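Local atomic coordinates of heme utilization cystosolic carrier protein HutX (Pectobacterium carotovorum, PDB entry 2PH0), a protein that probably binds heme in the cytosol and carries it as part of bacterial heme utilization. Residues 27-32 / 105-110; 123-128 / 132-137. One frame throughout, in Å; residues are numbered along the deposited sequence.

Contact 1 (27-32 / 105-110); sequences SLFAVV and CQHIAF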
ATOM      1  N   SER B  27     -13.143  14.129   1.623  1.00 25.56           N
ATOM      2  CA  SER B  27     -12.474  12.926   1.140  1.00 24.10           C
ATOM      3  C   SER B  27     -11.938  13.081  -0.281  1.00 27.63           C
ATOM      4  O   SER B  27     -12.282  14.030  -0.994  1.00 19.02           O
ATOM      5  CB  SER B  27     -13.436  11.737   1.179  1.00 21.23           C
ATOM      6  OG  SER B  27     -14.488  11.910   0.239  1.00 18.46           O
ATOM      7  N   LEU B  28     -11.086  12.139  -0.677  1.00 19.55           N
ATOM      8  CA  LEU B  28     -10.514  12.133  -2.013  1.00 20.48           C
ATOM      9  C   LEU B  28     -11.641  11.876  -3.017  1.00 17.35           C
ATOM     10  O   LEU B  28     -11.659  12.453  -4.112  1.00 16.40           O
ATOM     11  CB  LEU B  28      -9.457  11.028  -2.135  1.00 20.28           C
ATOM     12  CG  LEU B  28      -8.320  11.197  -3.153  1.00 23.54           C
ATOM     13  CD1 LEU B  28      -7.692   9.837  -3.426  1.00 25.01           C
ATOM     14  CD2 LEU B  28      -8.826  11.795  -4.448  1.00 28.08           C
ATOM     15  N   PHE B  29     -12.592  11.017  -2.657  1.00 16.78           N
ATOM     16  CA  PHE B  29     -13.681  10.738  -3.588  1.00 17.34           C
ATOM     17  C   PHE B  29     -14.518  11.981  -3.852  1.00 19.05           C
ATOM     18  O   PHE B  29     -14.995  12.192  -4.971  1.00 14.45           O
ATOM     19  CB  PHE B  29     -14.609   9.634  -3.083  1.00 18.27           C
ATOM     20  CG  PHE B  29     -15.716   9.302  -4.056  1.00 23.78           C
ATOM     21  CD1 PHE B  29     -15.421   8.739  -5.296  1.00 20.19           C
ATOM     22  CD2 PHE B  29     -17.043   9.595  -3.752  1.00 25.53           C
ATOM     23  CE1 PHE B  29     -16.429   8.472  -6.221  1.00 23.53           C
ATOM     24  CE2 PHE B  29     -18.060   9.331  -4.671  1.00 24.46           C
ATOM     25  CZ  PHE B  29     -17.751   8.768  -5.908  1.00 21.06           C
ATOM     26  N   ALA B  30     -14.709  12.793  -2.818  1.00 20.38           N
ATOM     27  CA  ALA B  30     -15.490  14.018  -2.956  1.00 22.16           C
ATOM     28  C   ALA B  30     -14.850  14.907  -4.025  1.00 21.64           C
ATOM     29  O   ALA B  30     -15.542  15.471  -4.878  1.00 17.87           O
ATOM     30  CB  ALA B  30     -15.558  14.753  -1.615  1.00 18.88           C
ATOM     31  N   VAL B  31     -13.526  15.016  -3.982  1.00 18.38           N
ATOM     32  CA  VAL B  31     -12.798  15.815  -4.955  1.00 18.69           C
ATOM     33  C   VAL B  31     -12.929  15.223  -6.357  1.00 22.98           C
ATOM     34  O   VAL B  31     -13.214  15.940  -7.310  1.00 18.44           O
ATOM     35  CB  VAL B  31     -11.300  15.908  -4.587  1.00 20.53           C
ATOM     36  CG1 VAL B  31     -10.555  16.718  -5.621  1.00 18.50           C
ATOM     37  CG2 VAL B  31     -11.152  16.543  -3.215  1.00 26.48           C
ATOM     38  N   VAL B  32     -12.739  13.911  -6.478  1.00 17.68           N
ATOM     39  CA  VAL B  32     -12.828  13.246  -7.777  1.00 16.57           C
ATOM     40  C   VAL B  32     -14.213  13.355  -8.401  1.00 21.43           C
ATOM     41  O   VAL B  32     -14.351  13.554  -9.614  1.00 18.54           O
ATOM     42  CB  VAL B  32     -12.413  11.768  -7.643  1.00 19.41           C
ATOM     43  CG1 VAL B  32     -12.680  11.008  -8.934  1.00 16.36           C
ATOM     44  CG2 VAL B  32     -10.932  11.706  -7.291  1.00 14.99           C
ATOM     45  N   CYS B 105     -14.409  -1.980  -2.121  1.00 15.11           N
ATOM     46  CA  CYS B 105     -14.516  -1.000  -3.204  1.00 18.33           C
ATOM     47  C   CYS B 105     -15.940  -0.539  -3.494  1.00 15.42           C
ATOM     48  O   CYS B 105     -16.793  -1.327  -3.888  1.00 19.82           O
ATOM     49  CB  CYS B 105     -13.877  -1.545  -4.476  1.00 20.68           C
ATOM     50  SG  CYS B 105     -13.802  -0.302  -5.797  1.00 18.76           S
ATOM     51  N   GLN B 106     -16.186   0.751  -3.306  1.00 17.09           N
ATOM     52  CA  GLN B 106     -17.512   1.315  -3.535  1.00 18.30           C
ATOM     53  C   GLN B 106     -17.578   2.231  -4.754  1.00 21.19           C
ATOM     54  O   GLN B 106     -18.660   2.467  -5.310  1.00 17.09           O
ATOM     55  CB  GLN B 106     -17.975   2.091  -2.298  1.00 18.83           C
ATOM     56  CG  GLN B 106     -18.238   1.229  -1.078  1.00 30.85           C
ATOM     57  CD  GLN B 106     -19.224   0.108  -1.348  1.00 40.07           C
ATOM     58  OE1 GLN B 106     -20.350   0.349  -1.784  1.00 46.98           O
ATOM     59  NE2 GLN B 106     -18.805  -1.129  -1.086  1.00 36.68           N
ATOM     60  N   HIS B 107     -16.426   2.746  -5.168  1.00 18.07           N
ATOM     61  CA  HIS B 107     -16.360   3.645  -6.317  1.00 17.66           C
ATOM     62  C   HIS B 107     -15.069   3.436  -7.095  1.00 14.11           C
ATOM     63  O   HIS B 107     -14.028   3.096  -6.526  1.00 11.00           O
ATOM     64  CB  HIS B 107     -16.419   5.105  -5.860  1.00 16.58           C
ATOM     65  CG  HIS B 107     -17.666   5.460  -5.111  1.00 20.18           C
ATOM     66  ND1 HIS B 107     -18.907   5.510  -5.709  1.00 28.42           N
ATOM     67  CD2 HIS B 107     -17.862   5.775  -3.810  1.00 21.14           C
ATOM     68  CE1 HIS B 107     -19.813   5.840  -4.807  1.00 33.16           C
ATOM     69  NE2 HIS B 107     -19.206   6.006  -3.646  1.00 33.89           N
ATOM     70  N   ILE B 108     -15.146   3.626  -8.407  1.00 14.88           N
ATOM     71  CA  ILE B 108     -13.976   3.494  -9.261  1.00 16.01           C
ATOM     72  C   ILE B 108     -13.972   4.713 -10.168  1.00 17.54           C
ATOM     73  O   ILE B 108     -15.018   5.117 -10.682  1.00 17.62           O
ATOM     74  CB  ILE B 108     -14.026   2.210 -10.116  1.00 14.09           C
ATOM     75  CG1 ILE B 108     -14.051   0.975  -9.207  1.00 19.38           C
ATOM     76  CG2 ILE B 108     -12.806   2.148 -11.037  1.00 16.50           C
ATOM     77  CD1 ILE B 108     -14.089  -0.359  -9.951  1.00 17.72           C
ATOM     78  N   ALA B 109     -12.805   5.315 -10.352  1.00 14.71           N
ATOM     79  CA  ALA B 109     -12.714   6.495 -11.204  1.00 14.37           C
ATOM     80  C   ALA B 109     -11.598   6.379 -12.223  1.00 14.12           C
ATOM     81  O   ALA B 109     -10.496   5.908 -11.914  1.00 12.30           O
ATOM     82  CB  ALA B 109     -12.500   7.754 -10.345  1.00 10.56           C
ATOM     83  N   PHE B 110     -11.899   6.808 -13.448  1.00 11.06           N
ATOM     84  CA  PHE B 110     -10.934   6.826 -14.535  1.00 11.92           C
ATOM     85  C   PHE B 110     -10.643   8.317 -14.717  1.00 14.59           C
ATOM     86  O   PHE B 110     -11.500   9.089 -15.145  1.00 12.51           O
ATOM     87  CB  PHE B 110     -11.540   6.216 -15.803  1.00 14.85           C
ATOM     88  CG  PHE B 110     -11.711   4.721 -15.732  1.00 15.25           C
ATOM     89  CD1 PHE B 110     -12.761   4.153 -15.015  1.00 19.12           C
ATOM     90  CD2 PHE B 110     -10.813   3.881 -16.377  1.00 14.40           C
ATOM     91  CE1 PHE B 110     -12.907   2.758 -14.947  1.00 19.27           C
ATOM     92  CE2 PHE B 110     -10.950   2.491 -16.314  1.00 15.95           C
ATOM     93  CZ  PHE B 110     -12.000   1.934 -15.597  1.00 16.81           C
TER
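Phe-29 lays the outer half of its ring over one face of the His-107 imidazole, an offset stack with ring centroids 3.9 Å apart and planes only 11° from parallel. The pair illustrates helix-on-sheet packing: the short helix 28-33 rests on the strand 107-115 of the six-stranded antiparallel sheet of this ChuX/HutX-family protein. The overlap is intimate, with Phe-29 CZ 3.4 Å from His-107 CG, and Phe-29 CE1 also meets His-107 CB. With CG anti to the backbone N (chi1 -178°), Phe-29 reaches from the helix across to the strand, where Phe-126 of the next strand meets it edge-to-face and Leu-42 adds further packing.

His-107 belongs to a classic beta bulge: Gln-106 and His-107 together face Phe-126, and both make backbone hydrogen bonds to it. One turn further along the helix, Val-32 turns CG1 to the strand, 3.6 Å from Ala-109 CB, with Leu-42 packing against both residues. At the other end, Ser-27 sits at the N-cap; its OG takes a hydrogen bond from Ala-30 N, 3.2 Å long with an N-H...O angle of 152°.

Contact 2 (123-128 / 132-137); sequences VVFFNA and AMFKIF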
ATOM      1  N   VAL B 123      -6.560   4.895 -12.702  1.00 12.97           N
ATOM      2  CA  VAL B 123      -7.797   4.249 -12.310  1.00 11.68           C
ATOM      3  C   VAL B 123      -7.692   4.208 -10.797  1.00 16.89           C
ATOM      4  O   VAL B 123      -6.774   3.590 -10.251  1.00 13.56           O
ATOM      5  CB  VAL B 123      -7.914   2.814 -12.835  1.00 14.07           C
ATOM      6  CG1 VAL B 123      -9.242   2.227 -12.382  1.00 15.81           C
ATOM      7  CG2 VAL B 123      -7.815   2.799 -14.349  1.00 13.57           C
ATOM      8  N   VAL B 124      -8.610   4.886 -10.125  1.00 14.53           N
ATOM      9  CA  VAL B 124      -8.585   4.949  -8.666  1.00 15.23           C
ATOM     10  C   VAL B 124      -9.722   4.152  -8.038  1.00 12.98           C
ATOM     11  O   VAL B 124     -10.870   4.283  -8.436  1.00 15.10           O
ATOM     12  CB  VAL B 124      -8.667   6.408  -8.195  1.00 13.92           C
ATOM     13  CG1 VAL B 124      -8.480   6.481  -6.687  1.00 13.97           C
ATOM     14  CG2 VAL B 124      -7.586   7.247  -8.910  1.00 12.41           C
ATOM     15  N   PHE B 125      -9.385   3.323  -7.052  1.00 15.34           N
ATOM     16  CA  PHE B 125     -10.361   2.485  -6.357  1.00 14.13           C
ATOM     17  C   PHE B 125     -10.591   3.063  -4.966  1.00 15.80           C
ATOM     18  O   PHE B 125      -9.649   3.224  -4.193  1.00 16.77           O
ATOM     19  CB  PHE B 125      -9.833   1.044  -6.272  1.00 14.27           C
ATOM     20  CG  PHE B 125      -9.577   0.415  -7.618  1.00 14.38           C
ATOM     21  CD1 PHE B 125     -10.423  -0.577  -8.107  1.00 14.85           C
ATOM     22  CD2 PHE B 125      -8.485   0.810  -8.391  1.00 13.92           C
ATOM     23  CE1 PHE B 125     -10.183  -1.170  -9.346  1.00 25.15           C
ATOM     24  CE2 PHE B 125      -8.235   0.223  -9.630  1.00 17.74           C
ATOM     25  CZ  PHE B 125      -9.087  -0.771 -10.108  1.00 16.52           C
ATOM     26  N   PHE B 126     -11.848   3.372  -4.656  1.00 12.67           N
ATOM     27  CA  PHE B 126     -12.230   3.992  -3.386  1.00 12.03           C
ATOM     28  C   PHE B 126     -13.058   3.103  -2.463  1.00 11.62           C
ATOM     29  O   PHE B 126     -13.880   2.314  -2.920  1.00 15.34           O
ATOM     30  CB  PHE B 126     -13.081   5.242  -3.646  1.00 14.64           C
ATOM     31  CG  PHE B 126     -12.430   6.266  -4.529  1.00 15.30           C
ATOM     32  CD1 PHE B 126     -11.698   7.315  -3.978  1.00 20.45           C
ATOM     33  CD2 PHE B 126     -12.595   6.214  -5.908  1.00 19.07           C
ATOM     34  CE1 PHE B 126     -11.145   8.305  -4.787  1.00 16.88           C
ATOM     35  CE2 PHE B 126     -12.039   7.203  -6.728  1.00 12.27           C
ATOM     36  CZ  PHE B 126     -11.318   8.246  -6.162  1.00 14.82           C
ATOM     37  N   ASN B 127     -12.861   3.266  -1.156  1.00 16.11           N
ATOM     38  CA  ASN B 127     -13.640   2.513  -0.181  1.00 21.71           C
ATOM     39  C   ASN B 127     -14.858   3.366   0.206  1.00 23.05           C
ATOM     40  O   ASN B 127     -15.066   4.451  -0.345  1.00 21.32           O
ATOM     41  CB  ASN B 127     -12.798   2.169   1.064  1.00 18.24           C
ATOM     42  CG  ASN B 127     -12.251   3.396   1.775  1.00 22.51           C
ATOM     43  OD1 ASN B 127     -12.784   4.498   1.647  1.00 21.19           O
ATOM     44  ND2 ASN B 127     -11.188   3.200   2.552  1.00 20.44           N
ATOM     45  N   ALA B 128     -15.656   2.881   1.153  1.00 23.19           N
ATOM     46  CA  ALA B 128     -16.856   3.600   1.574  1.00 21.60           C
ATOM     47  C   ALA B 128     -16.582   4.964   2.193  1.00 23.23           C
ATOM     48  O   ALA B 128     -17.419   5.864   2.110  1.00 28.86           O
ATOM     49  CB  ALA B 128     -17.670   2.739   2.543  1.00 24.58           C
ATOM     50  N   ALA B 132      -8.675   6.489  -1.216  1.00 15.32           N
ATOM     51  CA  ALA B 132      -8.182   5.616  -2.276  1.00 13.96           C
ATOM     52  C   ALA B 132      -7.556   4.377  -1.674  1.00 17.86           C
ATOM     53  O   ALA B 132      -6.667   4.480  -0.828  1.00 23.14           O
ATOM     54  CB  ALA B 132      -7.144   6.345  -3.121  1.00 17.92           C
HETATM   55  N   MSE B 133      -8.026   3.204  -2.093  1.00 14.00           N
HETATM   56  CA  MSE B 133      -7.458   1.952  -1.604  1.00 14.30           C
HETATM   57  C   MSE B 133      -6.113   1.804  -2.309  1.00 16.74           C
HETATM   58  O   MSE B 133      -5.116   1.380  -1.718  1.00 17.60           O
HETATM   59  CB  MSE B 133      -8.401   0.802  -1.942  1.00 13.73           C
HETATM   60  CG  MSE B 133      -9.711   0.893  -1.178  1.00 19.26           C
HETATM   61 SE   MSE B 133     -11.087  -0.253  -1.876  1.00 27.92          SE
HETATM   62  CE  MSE B 133     -10.036  -1.858  -2.109  1.00 19.34           C
ATOM     63  N   PHE B 134      -6.098   2.175  -3.584  1.00 15.23           N
ATOM     64  CA  PHE B 134      -4.895   2.160  -4.400  1.00  9.43           C
ATOM     65  C   PHE B 134      -5.223   2.807  -5.738  1.00 13.77           C
ATOM     66  O   PHE B 134      -6.390   3.060  -6.046  1.00 12.74           O
ATOM     67  CB  PHE B 134      -4.345   0.733  -4.616  1.00 15.83           C
ATOM     68  CG  PHE B 134      -5.388  -0.287  -4.969  1.00 16.67           C
ATOM     69  CD1 PHE B 134      -6.044  -0.998  -3.973  1.00 17.65           C
ATOM     70  CD2 PHE B 134      -5.727  -0.528  -6.298  1.00 20.52           C
ATOM     71  CE1 PHE B 134      -7.029  -1.932  -4.292  1.00 22.83           C
ATOM     72  CE2 PHE B 134      -6.712  -1.461  -6.627  1.00 28.21           C
ATOM     73  CZ  PHE B 134      -7.365  -2.162  -5.622  1.00 19.73           C
ATOM     74  N   LYS B 135      -4.192   3.086  -6.521  1.00 12.29           N
ATOM     75  CA  LYS B 135      -4.388   3.715  -7.823  1.00 10.86           C
ATOM     76  C   LYS B 135      -3.530   2.989  -8.832  1.00 12.17           C
ATOM     77  O   LYS B 135      -2.500   2.415  -8.477  1.00 14.36           O
ATOM     78  CB  LYS B 135      -3.936   5.173  -7.786  1.00 11.44           C
ATOM     79  CG  LYS B 135      -4.476   6.008  -6.645  1.00 18.32           C
ATOM     80  CD  LYS B 135      -3.883   7.403  -6.747  1.00 21.80           C
ATOM     81  CE  LYS B 135      -4.215   8.261  -5.542  1.00 33.59           C
ATOM     82  NZ  LYS B 135      -3.518   9.568  -5.649  1.00 30.14           N
ATOM     83  N   ILE B 136      -3.943   3.021 -10.093  1.00  9.79           N
ATOM     84  CA  ILE B 136      -3.166   2.393 -11.142  1.00  8.64           C
ATOM     85  C   ILE B 136      -2.909   3.453 -12.217  1.00 15.80           C
ATOM     86  O   ILE B 136      -3.853   4.051 -12.721  1.00 13.69           O
ATOM     87  CB  ILE B 136      -3.930   1.204 -11.762  1.00 11.92           C
ATOM     88  CG1 ILE B 136      -4.220   0.157 -10.677  1.00 19.66           C
ATOM     89  CG2 ILE B 136      -3.104   0.575 -12.879  1.00 14.65           C
ATOM     90  CD1 ILE B 136      -5.084  -0.986 -11.149  1.00 24.27           C
ATOM     91  N   PHE B 137      -1.640   3.700 -12.539  1.00 13.24           N
ATOM     92  CA  PHE B 137      -1.286   4.695 -13.562  1.00 15.33           C
ATOM     93  C   PHE B 137      -0.728   4.044 -14.818  1.00 17.90           C
ATOM     94  O   PHE B 137       0.027   3.078 -14.737  1.00 15.09           O
ATOM     95  CB  PHE B 137      -0.236   5.682 -13.036  1.00 11.76           C
ATOM     96  CG  PHE B 137      -0.763   6.662 -12.034  1.00 17.75           C
ATOM     97  CD1 PHE B 137      -0.948   6.294 -10.707  1.00 19.87           C
ATOM     98  CD2 PHE B 137      -1.079   7.961 -12.417  1.00 18.62           C
ATOM     99  CE1 PHE B 137      -1.438   7.210  -9.776  1.00 17.21           C
ATOM    100  CE2 PHE B 137      -1.570   8.881 -11.491  1.00 17.19           C
ATOM    101  CZ  PHE B 137      -1.748   8.504 -10.169  1.00 20.93           C
TER
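Phe-134 sets CE2 over one face of the Phe-125 ring, toward its rim, 3.4 Å from Phe-125 CD2. The planes are inclined by 30°, making an offset stack rather than a flush one. Phe-125 CB in turn lies over the face of the Phe-134 ring, a CH-pi contact 4.2 Å from the centroid. Phe-134 CG stands between its own backbone N and carbonyl carbon (chi1 45°), which brings the ring back over its neighbour. Beyond the stack, Ile-136 CD1 touches Phe-125 CE2 at 3.7 Å.

On the other face of the sheet, Val-124 spreads its two methyls against Lys-135 CG, the side chains lying side by side, and its CG1 also meets Ala-132 CB at 3.8 Å. Lys-135 continues extended past this apolar contact to a salt bridge with Glu-18.

These side chains are set by a beta hairpin formed from strands 118-126 and 132-137. Val-123 and Ile-136 form a hydrogen-bonded antiparallel pair with both bonds made, Val-123 N to Ile-136 O at 2.8 Å and Ile-136 N back to Val-123 O. Toward the turn the regular pairing is interrupted: Phe-125 O receives Met-133 N at 2.7 Å, while Phe-125 N gives a longer bond to Phe-134 O, and the chain turns a corner at selenomethionine Met-133. Its bent chain carries SE to within 3.9 Å of Phe-126 O.

Further out, Phe-48 and Val-51 of helix 48-55 meet Phe-125, and Phe-48 also touches Phe-134. Asn-127 OD1 accepts from Ala-131 N within the turn, and its ND2 hydrogen-bonds to Asp-69 of the second subunit.

Contacts 1 and 2 occupy successive strands of one sheet, and their centres are about 7 Å apart. Strand 107-115 of contact 1 runs antiparallel to strand 118-126 of contact 2; Ala-109 O lies 2.8 Å from Val-124 N, and Gln-106 N the same distance from Phe-126 O, both probable hydrogen bonds. The helix of contact 1 reaches beyond its own strand to the hairpin: Val-32 CG2 packs 3.7 Å from Phe-126 CZ, and Leu-28 CD1 meets Ala-132 CB at 3.5 Å. Helix 28-33 thus packs on the face of Phe-126 and Ala-109, whereas the Phe-125 and Phe-134 pair lies on the opposite face of the sheet, toward helix 48-55.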